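Long-range contacts in CHAD domain (Ricinus communis, PDB 6QV5), which probably binds inorganic polyphosphate through its all-helical domain and carries a zinc ion: residues Leu18-Ala22 with Glu216-Leu221; Phe30-Gly35 with Trp159-Ala164; Leu186-Ala190 with Arg203-Thr208; Ala229-Leu234 with Leu293-Pro299; Ala250-Gln255 with Gln269-Leu275. All coordinates share one frame; numbering follows the deposited sequence. Where two conformers were deposited one is given.

Interaction 1 (Leu18-Ala22 with Glu216-Leu221); sequences LALDA and EFFHGL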
# COMPACT_ATOMS: atom_id res chain seq x y z
N LEU A 18 -16.47 5.72 2.22
CA LEU A 18 -17.49 4.71 2.47
C LEU A 18 -18.12 4.89 3.85
O LEU A 18 -17.50 4.58 4.88
CB LEU A 18 -16.90 3.29 2.29
CG LEU A 18 -17.89 2.12 2.22
CD1 LEU A 18 -18.60 2.07 0.87
CD2 LEU A 18 -17.18 0.81 2.46
N ALA A 19 -19.35 5.42 3.87
CA ALA A 19 -20.11 5.66 5.10
C ALA A 19 -21.22 4.61 5.25
O ALA A 19 -22.33 4.79 4.73
CB ALA A 19 -20.68 7.07 5.11
N LEU A 20 -20.90 3.50 5.93
CA LEU A 20 -21.83 2.40 6.18
C LEU A 20 -22.76 2.75 7.34
O LEU A 20 -22.36 3.46 8.26
CB LEU A 20 -21.07 1.10 6.51
CG LEU A 20 -20.28 0.43 5.39
CD1 LEU A 20 -19.22 -0.49 5.97
CD2 LEU A 20 -21.19 -0.37 4.47
N ASP A 21 -24.00 2.22 7.30
CA ASP A 21 -24.99 2.41 8.36
C ASP A 21 -24.56 1.61 9.60
O ASP A 21 -23.89 0.59 9.46
CB ASP A 21 -26.39 1.97 7.90
CG ASP A 21 -27.01 2.85 6.83
OD1 ASP A 21 -27.23 4.05 7.09
OD2 ASP A 21 -27.30 2.32 5.73
N ALA A 22 -24.93 2.10 10.80
CA ALA A 22 -24.59 1.44 12.07
C ALA A 22 -25.28 0.07 12.20
O ALA A 22 -24.69 -0.85 12.76
CB ALA A 22 -24.97 2.33 13.24
N GLU A 216 -10.95 2.65 7.73
CA GLU A 216 -11.51 3.43 6.62
C GLU A 216 -12.69 2.67 5.99
O GLU A 216 -13.63 3.29 5.52
CB GLU A 216 -10.45 3.73 5.56
CG GLU A 216 -9.52 4.88 5.92
CD GLU A 216 -8.35 5.11 4.98
OE1 GLU A 216 -7.92 4.15 4.29
OE2 GLU A 216 -7.84 6.25 4.95
N PHE A 217 -12.61 1.31 5.99
CA PHE A 217 -13.65 0.43 5.46
C PHE A 217 -14.91 0.48 6.32
O PHE A 217 -16.01 0.62 5.79
CB PHE A 217 -13.15 -1.03 5.36
CG PHE A 217 -12.02 -1.32 4.39
CD1 PHE A 217 -11.92 -0.63 3.18
CD2 PHE A 217 -11.10 -2.32 4.66
CE1 PHE A 217 -10.89 -0.91 2.29
CE2 PHE A 217 -10.06 -2.60 3.76
CZ PHE A 217 -9.97 -1.89 2.58
N PHE A 218 -14.74 0.38 7.66
CA PHE A 218 -15.83 0.42 8.64
C PHE A 218 -15.89 1.81 9.31
O PHE A 218 -16.05 1.91 10.52
CB PHE A 218 -15.64 -0.71 9.68
CG PHE A 218 -15.58 -2.11 9.13
CD1 PHE A 218 -16.74 -2.82 8.86
CD2 PHE A 218 -14.36 -2.74 8.92
CE1 PHE A 218 -16.68 -4.13 8.37
CE2 PHE A 218 -14.30 -4.04 8.42
CZ PHE A 218 -15.46 -4.73 8.15
N HIS A 219 -15.78 2.87 8.49
CA HIS A 219 -15.76 4.28 8.91
C HIS A 219 -17.02 4.74 9.66
O HIS A 219 -16.90 5.33 10.74
CB HIS A 219 -15.48 5.19 7.69
CG HIS A 219 -15.60 6.66 7.98
ND1 HIS A 219 -16.63 7.41 7.44
CD2 HIS A 219 -14.82 7.46 8.75
CE1 HIS A 219 -16.44 8.64 7.89
NE2 HIS A 219 -15.37 8.72 8.69
N GLY A 220 -18.20 4.48 9.10
CA GLY A 220 -19.48 4.87 9.69
C GLY A 220 -19.96 4.06 10.88
O GLY A 220 -21.07 4.30 11.38
N LEU A 221 -19.14 3.10 11.35
CA LEU A 221 -19.44 2.20 12.47
C LEU A 221 -18.80 2.64 13.79
O LEU A 221 -19.25 2.22 14.85
CB LEU A 221 -18.96 0.78 12.11
CG LEU A 221 -19.98 -0.20 11.53
CD1 LEU A 221 -20.40 0.19 10.12
CD2 LEU A 221 -19.40 -1.59 11.48
O HOH W 1 -14.02 5.62 4.13
O HOH W 2 -18.04 2.73 6.82
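Leu18 and Leu20 reach the end of helix 198-217 through different first torsions: Leu18 places CG anti to its backbone N (chi1 -167°), Leu20 places it anti to the carbonyl carbon (chi1 -70°). Both methyl tips thereby come to one carbonyl, with Leu20 CD1 3.4 Å and Leu18 CD2 3.5 Å from Phe217 O. Phe218 is where the chain leaves helical geometry, and its ring is approached obliquely by Leu20 CD1. Farther on, Leu221 CD1 packs 3.8 Å from Leu20 CB. Gly220 passes close to the extended loop, its CA making a CH···O contact of 3.5 Å with Leu20 O.

No direct hydrogen bond joins the two segments; two waters do the bridging. One accepts from Leu18 N and donates to Glu216 O. The other makes four clear bonds: it donates to Leu18 O (2.7 Å) and Phe217 O, and accepts from Leu20 N and Gly220 N (2.9 Å). Ile33 of helix 26-42 packs against Leu18, Phe217 and Phe218, so the seam borders that helix. Backbone polar groups at the C-terminal end of helix 198-217 and in the extended loop 18-22 are thus matched through water, while the leucine methyls supply the apolar part of the seam.

Interaction 2 (Phe30-Gly35 with Trp159-Ala164); sequences FPAILG and WMLETA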
# COMPACT_ATOMS: atom_id res chain seq x y z
N PHE A 30 -19.52 -6.24 3.15
CA PHE A 30 -18.58 -7.00 2.31
C PHE A 30 -18.61 -6.55 0.82
O PHE A 30 -17.53 -6.21 0.33
CB PHE A 30 -18.82 -8.51 2.47
CG PHE A 30 -18.07 -9.45 1.55
CD1 PHE A 30 -16.81 -9.93 1.90
CD2 PHE A 30 -18.67 -9.95 0.40
CE1 PHE A 30 -16.14 -10.84 1.08
CE2 PHE A 30 -18.00 -10.85 -0.42
CZ PHE A 30 -16.74 -11.30 -0.08
N PRO A 31 -19.76 -6.49 0.10
CA PRO A 31 -19.71 -6.02 -1.29
C PRO A 31 -19.47 -4.52 -1.42
O PRO A 31 -19.00 -4.07 -2.47
CB PRO A 31 -21.07 -6.44 -1.86
CG PRO A 31 -21.98 -6.44 -0.69
CD PRO A 31 -21.15 -6.84 0.49
N ALA A 32 -19.80 -3.73 -0.37
CA ALA A 32 -19.59 -2.29 -0.35
C ALA A 32 -18.10 -1.95 -0.18
O ALA A 32 -17.62 -1.03 -0.83
CB ALA A 32 -20.41 -1.64 0.76
N ILE A 33 -17.39 -2.72 0.69
CA ILE A 33 -15.95 -2.58 0.96
C ILE A 33 -15.13 -3.01 -0.26
O ILE A 33 -14.29 -2.24 -0.72
CB ILE A 33 -15.55 -3.33 2.27
CG1 ILE A 33 -16.07 -2.59 3.52
CG2 ILE A 33 -14.02 -3.57 2.37
CD1 ILE A 33 -16.30 -3.46 4.74
N LEU A 34 -15.39 -4.23 -0.79
CA LEU A 34 -14.69 -4.76 -1.95
C LEU A 34 -15.01 -4.00 -3.24
O LEU A 34 -14.12 -3.83 -4.07
CB LEU A 34 -14.94 -6.27 -2.14
CG LEU A 34 -14.27 -7.22 -1.13
CD1 LEU A 34 -14.69 -8.63 -1.39
CD2 LEU A 34 -12.74 -7.14 -1.21
N GLY A 35 -16.25 -3.53 -3.36
CA GLY A 35 -16.71 -2.73 -4.49
C GLY A 35 -16.02 -1.38 -4.55
O GLY A 35 -15.71 -0.89 -5.63
N TRP A 159 -17.42 -13.22 -7.98
CA TRP A 159 -17.20 -13.96 -6.73
C TRP A 159 -17.73 -13.15 -5.54
O TRP A 159 -18.36 -13.73 -4.66
CB TRP A 159 -15.71 -14.31 -6.56
CG TRP A 159 -15.35 -14.85 -5.21
CD1 TRP A 159 -15.49 -16.13 -4.77
CD2 TRP A 159 -14.82 -14.10 -4.11
NE1 TRP A 159 -15.07 -16.23 -3.46
CE2 TRP A 159 -14.66 -15.00 -3.03
CE3 TRP A 159 -14.47 -12.75 -3.92
CZ2 TRP A 159 -14.16 -14.59 -1.78
CZ3 TRP A 159 -13.97 -12.35 -2.69
CH2 TRP A 159 -13.82 -13.27 -1.64
N MET A 160 -17.48 -11.83 -5.54
CA MET A 160 -17.91 -10.87 -4.52
C MET A 160 -19.43 -10.91 -4.33
O MET A 160 -19.90 -11.06 -3.20
CB MET A 160 -17.44 -9.45 -4.89
CG MET A 160 -17.80 -8.39 -3.86
SD MET A 160 -17.74 -6.72 -4.58
CE MET A 160 -19.36 -6.62 -5.30
N LEU A 161 -20.19 -10.81 -5.44
CA LEU A 161 -21.65 -10.82 -5.44
C LEU A 161 -22.26 -12.17 -5.07
O LEU A 161 -23.34 -12.21 -4.49
CB LEU A 161 -22.21 -10.32 -6.79
CG LEU A 161 -21.90 -8.87 -7.16
CD1 LEU A 161 -21.88 -8.69 -8.65
CD2 LEU A 161 -22.87 -7.90 -6.51
N GLU A 162 -21.57 -13.28 -5.41
CA GLU A 162 -22.02 -14.64 -5.10
C GLU A 162 -21.85 -14.98 -3.61
O GLU A 162 -22.75 -15.58 -3.02
CB GLU A 162 -21.30 -15.67 -5.99
CG GLU A 162 -21.93 -17.06 -5.96
CD GLU A 162 -21.31 -18.13 -6.85
OE1 GLU A 162 -20.15 -17.96 -7.30
OE2 GLU A 162 -21.99 -19.16 -7.08
N THR A 163 -20.70 -14.61 -3.02
CA THR A 163 -20.38 -14.89 -1.62
C THR A 163 -21.07 -13.92 -0.64
O THR A 163 -21.28 -14.29 0.52
CB THR A 163 -18.85 -14.95 -1.41
OG1 THR A 163 -18.21 -15.45 -2.58
CG2 THR A 163 -18.46 -15.83 -0.23
N ALA A 164 -21.44 -12.70 -1.10
CA ALA A 164 -22.09 -11.66 -0.29
C ALA A 164 -23.36 -12.11 0.48
O ALA A 164 -23.36 -11.91 1.69
CB ALA A 164 -22.38 -10.42 -1.12
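Helices 30-35 and 159-163 run almost antiparallel, their N-to-C directions 168° apart and their axes 9.7 Å from each other at closest approach. Pro31 and Met160 form the nearest backbone pair, and helix 26-42 is kinked at Pro31, whose N has no bond to the preceding turn.

Met160 is a knob in the hole made by Phe30, Pro31, Leu34 and Gly35. Its chain runs out extended and bends at the last torsion (chi3 84°), bringing SD 3.7 Å from Leu34 CB and CE 3.8 Å from Pro31 CB. Phe30 turns its edge toward the face of the Trp159 six-membered ring in an offset edge-to-face pair, centroids 5.8 Å apart and planes at 67°. The same phenyl edge carries Met160 O, 3.4 Å from Phe30 CE2, while Leu34 CD1 lies over one Phe30 face, offset toward the rim; Ala164 CB packs against Pro31 CG at 4.0 Å. Within helix 147-163, Thr163 OG1 donates to Trp159 O, as does Thr163 N. Phe74 meets Phe30 edge-to-face, and Leu67 of helix 54-73 touches Leu34. A knob such as Met160 seated in a four-residue hole between antiparallel helices is characteristic of helical bundles, as in the CHAD domain.

Interaction 3 (Leu186-Ala190 with Arg203-Thr208); sequences LLKRA and RTRIAT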
# COMPACT_ATOMS: atom_id res chain seq x y z
N LEU A 186 -0.87 -4.62 16.05
CA LEU A 186 -0.10 -3.38 15.91
C LEU A 186 0.75 -3.09 17.15
O LEU A 186 1.95 -2.87 17.02
CB LEU A 186 -1.02 -2.19 15.57
CG LEU A 186 -0.42 -0.77 15.67
CD1 LEU A 186 0.46 -0.45 14.47
CD2 LEU A 186 -1.51 0.27 15.78
N LEU A 187 0.11 -3.11 18.34
CA LEU A 187 0.76 -2.86 19.63
C LEU A 187 1.83 -3.89 19.96
O LEU A 187 2.88 -3.52 20.48
CB LEU A 187 -0.29 -2.77 20.75
CG LEU A 187 -0.60 -1.37 21.31
CD1 LEU A 187 -1.27 -0.47 20.27
CD2 LEU A 187 -1.48 -1.46 22.54
N LYS A 188 1.58 -5.18 19.63
CA LYS A 188 2.51 -6.29 19.85
C LYS A 188 3.76 -6.12 18.97
O LYS A 188 4.88 -6.27 19.47
CB LYS A 188 1.83 -7.64 19.55
CG LYS A 188 2.53 -8.85 20.15
CD LYS A 188 2.28 -10.14 19.35
CE LYS A 188 0.94 -10.79 19.64
NZ LYS A 188 0.72 -11.99 18.80
N ARG A 189 3.56 -5.80 17.68
CA ARG A 189 4.64 -5.59 16.70
C ARG A 189 5.45 -4.33 17.00
O ARG A 189 6.66 -4.32 16.75
CB ARG A 189 4.10 -5.58 15.27
CG ARG A 189 3.76 -6.97 14.76
CD ARG A 189 2.95 -6.92 13.48
NE ARG A 189 2.68 -8.26 12.96
CZ ARG A 189 2.28 -8.53 11.72
NH1 ARG A 189 2.11 -7.55 10.85
NH2 ARG A 189 2.05 -9.78 11.35
N ALA A 190 4.81 -3.28 17.56
CA ALA A 190 5.47 -2.03 17.94
C ALA A 190 6.33 -2.22 19.19
O ALA A 190 7.32 -1.51 19.37
CB ALA A 190 4.44 -0.94 18.16
N ARG A 203 7.01 -5.35 9.72
CA ARG A 203 5.82 -5.91 10.37
C ARG A 203 4.96 -4.81 11.01
O ARG A 203 3.74 -4.88 10.92
CB ARG A 203 6.21 -6.97 11.42
CG ARG A 203 6.30 -8.38 10.85
CD ARG A 203 6.57 -9.40 11.93
NE ARG A 203 7.98 -9.41 12.34
CZ ARG A 203 8.45 -10.01 13.42
NH1 ARG A 203 7.63 -10.67 14.24
NH2 ARG A 203 9.74 -9.96 13.71
N THR A 204 5.61 -3.81 11.64
CA THR A 204 4.95 -2.66 12.27
C THR A 204 4.30 -1.77 11.20
O THR A 204 3.14 -1.37 11.38
CB THR A 204 5.94 -1.91 13.18
OG1 THR A 204 6.56 -2.83 14.07
CG2 THR A 204 5.27 -0.79 13.99
N ARG A 205 5.04 -1.49 10.09
CA ARG A 205 4.59 -0.67 8.97
C ARG A 205 3.34 -1.26 8.29
O ARG A 205 2.42 -0.52 7.94
CB ARG A 205 5.75 -0.52 7.96
CG ARG A 205 5.51 0.46 6.81
CD ARG A 205 6.78 0.76 6.03
NE ARG A 205 7.47 -0.45 5.56
CZ ARG A 205 7.24 -1.04 4.39
NH1 ARG A 205 6.34 -0.54 3.55
NH2 ARG A 205 7.91 -2.13 4.05
N ILE A 206 3.31 -2.60 8.11
CA ILE A 206 2.17 -3.27 7.47
C ILE A 206 0.97 -3.35 8.43
O ILE A 206 -0.17 -3.24 7.98
CB ILE A 206 2.50 -4.63 6.78
CG1 ILE A 206 2.98 -5.71 7.78
CG2 ILE A 206 3.50 -4.44 5.63
CD1 ILE A 206 2.53 -7.14 7.44
N ALA A 207 1.23 -3.49 9.76
CA ALA A 207 0.19 -3.51 10.80
C ALA A 207 -0.48 -2.13 10.87
O ALA A 207 -1.68 -2.05 11.14
CB ALA A 207 0.80 -3.87 12.14
N THR A 208 0.30 -1.07 10.59
CA THR A 208 -0.13 0.32 10.54
C THR A 208 -1.03 0.54 9.31
O THR A 208 -2.04 1.24 9.42
CB THR A 208 1.11 1.23 10.54
OG1 THR A 208 1.86 1.00 11.74
CG2 THR A 208 0.77 2.69 10.45
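Helices 186-190 and 203-208 pack antiparallel, their axes 8.8 Å apart and crossing at -160°, with Leu186 nearest Ala207 and Arg189 nearest Thr204.

Arg189 makes the largest single contribution. Its side chain is a knob among Arg203, Thr204, Ile206 and Ala207, and it lies extended from CG to NE across the partner helix, so that the aliphatic part is used for packing before the guanidinium is reached. CD sits 3.9 Å from Arg203 CB and 4.0 Å from Ala207 CB. At the tip, NH1 donates to Arg203 O over 3.1 Å, a bent bond of 144° whose acceptor is tilted from the guanidinium plane. Ala207 N reaches the same oxygen from the opposite face of its carbonyl plane, making it a doubly used helix carbonyl. Arg203 CG lies over one face of the Arg189 guanidinium, above its centre, whereas Ile206 CD1 stands at the edge, 3.5 Å from NH1. Arg203 itself crosses Arg189 at about a right angle and bends at chi3, with its NE bonded to Ala199 O.

At the other end the small Ala207 is consistent with the close approach: its CB rests 3.9 Å from Leu186 CA. Leu186 CD1 touches Thr208 OG1 at 3.4 Å. That hydroxyl donates to Thr204 O, which also accepts from Thr208 N. Thr204 OG1, for its part, is bonded to Ser200 O one turn earlier.

Helix 224-260 completes the surroundings: Tyr230 and Leu234 pack on Leu186, and Gln238 lies on Thr208, making the two antiparallel helices part of a larger bundle.

Interaction 4 (Ala229-Leu234 with Leu293-Pro299); sequences AYLKAL and LHALRAP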
# COMPACT_ATOMS: atom_id res chain seq x y z
N ALA A 229 -8.12 10.73 15.58
CA ALA A 229 -6.88 10.78 16.36
C ALA A 229 -6.08 9.48 16.19
O ALA A 229 -4.85 9.53 16.16
CB ALA A 229 -7.20 11.01 17.83
N TYR A 230 -6.78 8.33 16.07
CA TYR A 230 -6.20 7.00 15.88
C TYR A 230 -5.53 6.90 14.51
O TYR A 230 -4.42 6.37 14.41
CB TYR A 230 -7.27 5.91 16.07
CG TYR A 230 -6.74 4.50 16.14
CD1 TYR A 230 -6.41 3.91 17.36
CD2 TYR A 230 -6.63 3.72 14.99
CE1 TYR A 230 -5.94 2.60 17.43
CE2 TYR A 230 -6.16 2.41 15.05
CZ TYR A 230 -5.82 1.85 16.27
OH TYR A 230 -5.35 0.56 16.32
N LEU A 231 -6.20 7.40 13.45
CA LEU A 231 -5.72 7.42 12.07
C LEU A 231 -4.52 8.36 11.91
O LEU A 231 -3.61 8.05 11.14
CB LEU A 231 -6.84 7.81 11.08
CG LEU A 231 -7.93 6.77 10.82
CD1 LEU A 231 -9.23 7.44 10.41
CD2 LEU A 231 -7.51 5.77 9.76
N LYS A 232 -4.53 9.50 12.63
CA LYS A 232 -3.47 10.51 12.63
C LYS A 232 -2.16 9.92 13.16
O LYS A 232 -1.11 10.12 12.55
CB LYS A 232 -3.89 11.74 13.45
CG LYS A 232 -2.98 12.95 13.29
CD LYS A 232 -3.30 14.02 14.32
CE LYS A 232 -2.34 15.18 14.25
NZ LYS A 232 -2.65 16.21 15.28
N ALA A 233 -2.23 9.17 14.29
CA ALA A 233 -1.09 8.51 14.92
C ALA A 233 -0.57 7.35 14.06
O ALA A 233 0.63 7.08 14.06
CB ALA A 233 -1.48 8.00 16.30
N LEU A 234 -1.48 6.70 13.30
CA LEU A 234 -1.14 5.60 12.40
C LEU A 234 -0.44 6.14 11.15
O LEU A 234 0.64 5.67 10.81
CB LEU A 234 -2.39 4.78 12.04
CG LEU A 234 -2.51 3.39 12.69
CD1 LEU A 234 -2.71 3.49 14.20
CD2 LEU A 234 -3.66 2.62 12.09
N LEU A 293 2.40 5.72 19.67
CA LEU A 293 1.47 4.59 19.77
C LEU A 293 1.19 4.10 21.21
O LEU A 293 0.28 3.29 21.39
CB LEU A 293 1.93 3.41 18.89
CG LEU A 293 2.26 3.67 17.41
CD1 LEU A 293 3.08 2.54 16.84
CD2 LEU A 293 1.01 3.85 16.57
N HIS A 294 1.98 4.55 22.22
CA HIS A 294 1.83 4.12 23.62
C HIS A 294 0.49 4.51 24.27
O HIS A 294 0.04 3.82 25.18
CB HIS A 294 3.01 4.60 24.49
CG HIS A 294 2.82 5.95 25.12
ND1 HIS A 294 2.97 7.11 24.39
CD2 HIS A 294 2.48 6.27 26.39
CE1 HIS A 294 2.73 8.10 25.23
NE2 HIS A 294 2.43 7.64 26.45
N ALA A 295 -0.12 5.62 23.81
CA ALA A 295 -1.37 6.14 24.35
C ALA A 295 -2.62 5.62 23.64
O ALA A 295 -3.71 5.69 24.20
CB ALA A 295 -1.36 7.66 24.30
N LEU A 296 -2.46 5.09 22.40
CA LEU A 296 -3.56 4.59 21.57
C LEU A 296 -4.38 3.47 22.19
O LEU A 296 -3.84 2.47 22.66
CB LEU A 296 -3.08 4.17 20.18
CG LEU A 296 -2.77 5.28 19.16
CD1 LEU A 296 -2.39 4.67 17.83
CD2 LEU A 296 -3.97 6.21 18.95
N ARG A 297 -5.70 3.66 22.17
CA ARG A 297 -6.71 2.71 22.64
C ARG A 297 -7.55 2.32 21.43
O ARG A 297 -7.78 3.16 20.56
CB ARG A 297 -7.60 3.35 23.73
CG ARG A 297 -6.87 3.67 25.03
CD ARG A 297 -7.74 4.46 25.98
NE ARG A 297 -8.62 3.58 26.78
CZ ARG A 297 -9.72 3.99 27.40
NH1 ARG A 297 -10.12 5.25 27.31
NH2 ARG A 297 -10.45 3.13 28.09
N ALA A 298 -8.00 1.05 21.38
CA ALA A 298 -8.81 0.51 20.29
C ALA A 298 -10.07 1.36 20.04
O ALA A 298 -10.75 1.71 21.01
CB ALA A 298 -9.22 -0.93 20.60
N PRO A 299 -10.35 1.77 18.78
CA PRO A 299 -11.54 2.60 18.52
C PRO A 299 -12.82 1.85 18.86
O PRO A 299 -12.96 0.67 18.52
CB PRO A 299 -11.44 2.92 17.02
CG PRO A 299 -10.02 2.62 16.65
CD PRO A 299 -9.63 1.48 17.52
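Pro299 lays its CG-CD edge over the face of the Tyr230 ring: Pro299 CG sits above the centre of the phenol, 3.8 Å from its centroid and only 11° off the ring normal, a well-formed CH-pi contact. The tyrosine is swung into this place by CG standing anti to the backbone N (chi1 -170°), which sends the ring out from helix 224-260 toward the chain that follows helix 286-293. Pro299 CD extends the cover along the ring, 3.9 Å from Tyr230 CE1.

Leu296 fills the next position. With CG anti to its carbonyl carbon (chi1 -76°) it divides its two methyls between different partners on the helix. CD2 approaches Tyr230 CD1 obliquely at 3.7 Å, the two side chains crossing at about a right angle. CD1 instead takes Ala233 CB, at 3.8 Å, and Leu234 CD1, also at 3.8 Å. Leu293 adds CD2 at 4.1 Å from Ala233 O and at 4.4 Å from Leu234 CD1. The backbone takes part as well, for Arg297 O lies obliquely to the Tyr230 ring near CD1.

No hydrogen bond crosses the contact; the phenol finds its polar partner in His183, whose ND1 is bonded to Tyr230 OH. His183 belongs to helix 171-192 and Leu215, which touches both Tyr230 and Pro299, to helix 198-217, so the C-terminal loop closes over a face where three helices come together.

Interaction 5 (Ala250-Gln255 with Gln269-Leu275); sequences AGRLLQ and QFARGYL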
# COMPACT_ATOMS: atom_id res chain seq x y z
N ALA A 250 15.52 1.88 -2.77
CA ALA A 250 16.39 2.64 -3.67
C ALA A 250 17.74 1.95 -3.86
O ALA A 250 18.20 1.82 -5.00
CB ALA A 250 16.59 4.05 -3.14
N GLY A 251 18.34 1.48 -2.76
CA GLY A 251 19.61 0.76 -2.75
C GLY A 251 19.54 -0.56 -3.48
O GLY A 251 20.49 -0.94 -4.17
N ARG A 252 18.39 -1.26 -3.36
CA ARG A 252 18.11 -2.53 -4.02
C ARG A 252 17.91 -2.31 -5.53
O ARG A 252 18.48 -3.06 -6.33
CB ARG A 252 16.88 -3.20 -3.38
CG ARG A 252 16.49 -4.56 -3.98
CD ARG A 252 15.16 -5.08 -3.46
NE ARG A 252 14.03 -4.20 -3.76
CZ ARG A 252 13.32 -4.24 -4.89
NH1 ARG A 252 13.62 -5.11 -5.84
NH2 ARG A 252 12.31 -3.40 -5.07
N LEU A 253 17.11 -1.28 -5.91
CA LEU A 253 16.82 -0.94 -7.31
C LEU A 253 18.06 -0.47 -8.07
O LEU A 253 18.23 -0.86 -9.23
CB LEU A 253 15.71 0.13 -7.42
CG LEU A 253 14.28 -0.26 -7.03
CD1 LEU A 253 13.37 0.94 -7.05
CD2 LEU A 253 13.72 -1.34 -7.95
N LEU A 254 18.92 0.35 -7.43
CA LEU A 254 20.15 0.86 -8.05
C LEU A 254 21.20 -0.23 -8.24
O LEU A 254 21.84 -0.26 -9.29
CB LEU A 254 20.71 2.07 -7.30
CG LEU A 254 19.93 3.39 -7.42
CD1 LEU A 254 20.30 4.34 -6.31
CD2 LEU A 254 20.13 4.05 -8.78
N GLN A 255 21.35 -1.15 -7.26
CA GLN A 255 22.28 -2.29 -7.32
C GLN A 255 21.91 -3.22 -8.50
O GLN A 255 22.80 -3.72 -9.18
CB GLN A 255 22.34 -3.04 -5.97
CG GLN A 255 23.28 -4.26 -5.92
CD GLN A 255 24.72 -3.96 -6.27
OE1 GLN A 255 25.46 -3.35 -5.50
NE2 GLN A 255 25.14 -4.41 -7.45
N GLN A 269 26.95 3.76 -7.73
CA GLN A 269 27.68 3.56 -6.48
C GLN A 269 27.74 4.82 -5.61
O GLN A 269 27.70 4.71 -4.39
CB GLN A 269 29.09 2.99 -6.74
CG GLN A 269 29.11 1.52 -7.17
CD GLN A 269 28.85 0.56 -6.03
OE1 GLN A 269 27.70 0.24 -5.70
NE2 GLN A 269 29.91 0.08 -5.40
N PHE A 270 27.79 6.02 -6.25
CA PHE A 270 27.78 7.31 -5.58
C PHE A 270 26.44 7.53 -4.89
O PHE A 270 26.41 7.95 -3.73
CB PHE A 270 28.09 8.46 -6.56
CG PHE A 270 28.23 9.82 -5.90
CD1 PHE A 270 29.45 10.25 -5.40
CD2 PHE A 270 27.13 10.66 -5.78
CE1 PHE A 270 29.57 11.50 -4.78
CE2 PHE A 270 27.25 11.91 -5.15
CZ PHE A 270 28.47 12.32 -4.66
N ALA A 271 25.33 7.24 -5.60
CA ALA A 271 23.96 7.35 -5.10
C ALA A 271 23.72 6.32 -4.00
O ALA A 271 23.12 6.66 -2.98
CB ALA A 271 22.97 7.16 -6.24
N ARG A 272 24.21 5.08 -4.19
CA ARG A 272 24.08 3.97 -3.24
C ARG A 272 24.83 4.26 -1.94
O ARG A 272 24.33 3.93 -0.87
CB ARG A 272 24.54 2.64 -3.86
CG ARG A 272 23.51 2.02 -4.79
CD ARG A 272 23.85 0.60 -5.18
NE ARG A 272 23.65 -0.34 -4.07
CZ ARG A 272 24.63 -0.98 -3.44
NH1 ARG A 272 25.89 -0.80 -3.81
NH2 ARG A 272 24.35 -1.80 -2.44
N GLY A 273 26.01 4.88 -2.06
CA GLY A 273 26.83 5.28 -0.92
C GLY A 273 26.14 6.33 -0.08
O GLY A 273 26.11 6.23 1.14
N TYR A 274 25.54 7.33 -0.77
CA TYR A 274 24.79 8.44 -0.17
C TYR A 274 23.55 7.94 0.57
O TYR A 274 23.27 8.40 1.68
CB TYR A 274 24.39 9.47 -1.25
CG TYR A 274 23.99 10.83 -0.71
CD1 TYR A 274 24.88 11.90 -0.74
CD2 TYR A 274 22.71 11.06 -0.22
CE1 TYR A 274 24.51 13.16 -0.26
CE2 TYR A 274 22.33 12.31 0.27
CZ TYR A 274 23.24 13.36 0.25
OH TYR A 274 22.87 14.59 0.72
N LEU A 275 22.80 7.01 -0.04
CA LEU A 275 21.57 6.45 0.52
C LEU A 275 21.83 5.48 1.68
O LEU A 275 21.04 5.47 2.63
CB LEU A 275 20.70 5.80 -0.56
CG LEU A 275 20.12 6.76 -1.61
CD1 LEU A 275 19.76 6.04 -2.88
CD2 LEU A 275 18.92 7.53 -1.07
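The guanidinium of Arg272 has Gln255 OE1 over one face, 3.1 Å above the plane and displaced toward the rim, while Gly251 O and the Gln269 carboxamide meet it at the edge. The amide of Gln255 is turned 69° from that plane. Although Gln255 OE1 is only 3.1 Å from Arg272 NH1, the angle is too poor for a hydrogen bond.

Arg272 NE donates to Gly251 O over 3.2 Å at 152°, and Gln255 N reaches the same oxygen from the opposite face of its carbonyl plane. NH1 donates to Gln269 OE1 of its own helix at 2.8 Å, the bond lying in both the amide and guanidinium planes. A bend at chi3 (73°) turns the arginine end toward Gly251, after its CG has packed 3.8 Å from Leu254 CB. Deeper in, Leu254 CD1 meets Ala271 CB and Leu275 CD1, each at 3.9 Å. Helices 224-260 and 265-281 pack here as an antiparallel pair, with Leu104 of helix 82-108 on Ala250.

Two edge bonds hold the guanidinium's rotation, and the partial negative charge of Gln255 OE1 over its face would probably add attraction between the helices.

Overall arrangement
Interaction 1 closes a long loop of chain from before helix 26-42 to the end of helix 198-217, and interactions 2 and 3 are nested within it. Interaction 2 lies about 15 Å from it, centre to centre, and touches it through Ile33 and Ala32. Interactions 3 and 4, whose centres are about 12 Å apart, also touch, for instance where Ala190 packs on Leu293. Interaction 4 starts later in the chain and encloses interaction 5; both use helix 224-260, yet their centres are about 35 Å apart. Interaction 5 lies across the chain's centre from interactions 1 and 2, about 43 Å from each. Helix 224-260 thus takes part in two contacts well separated along its length.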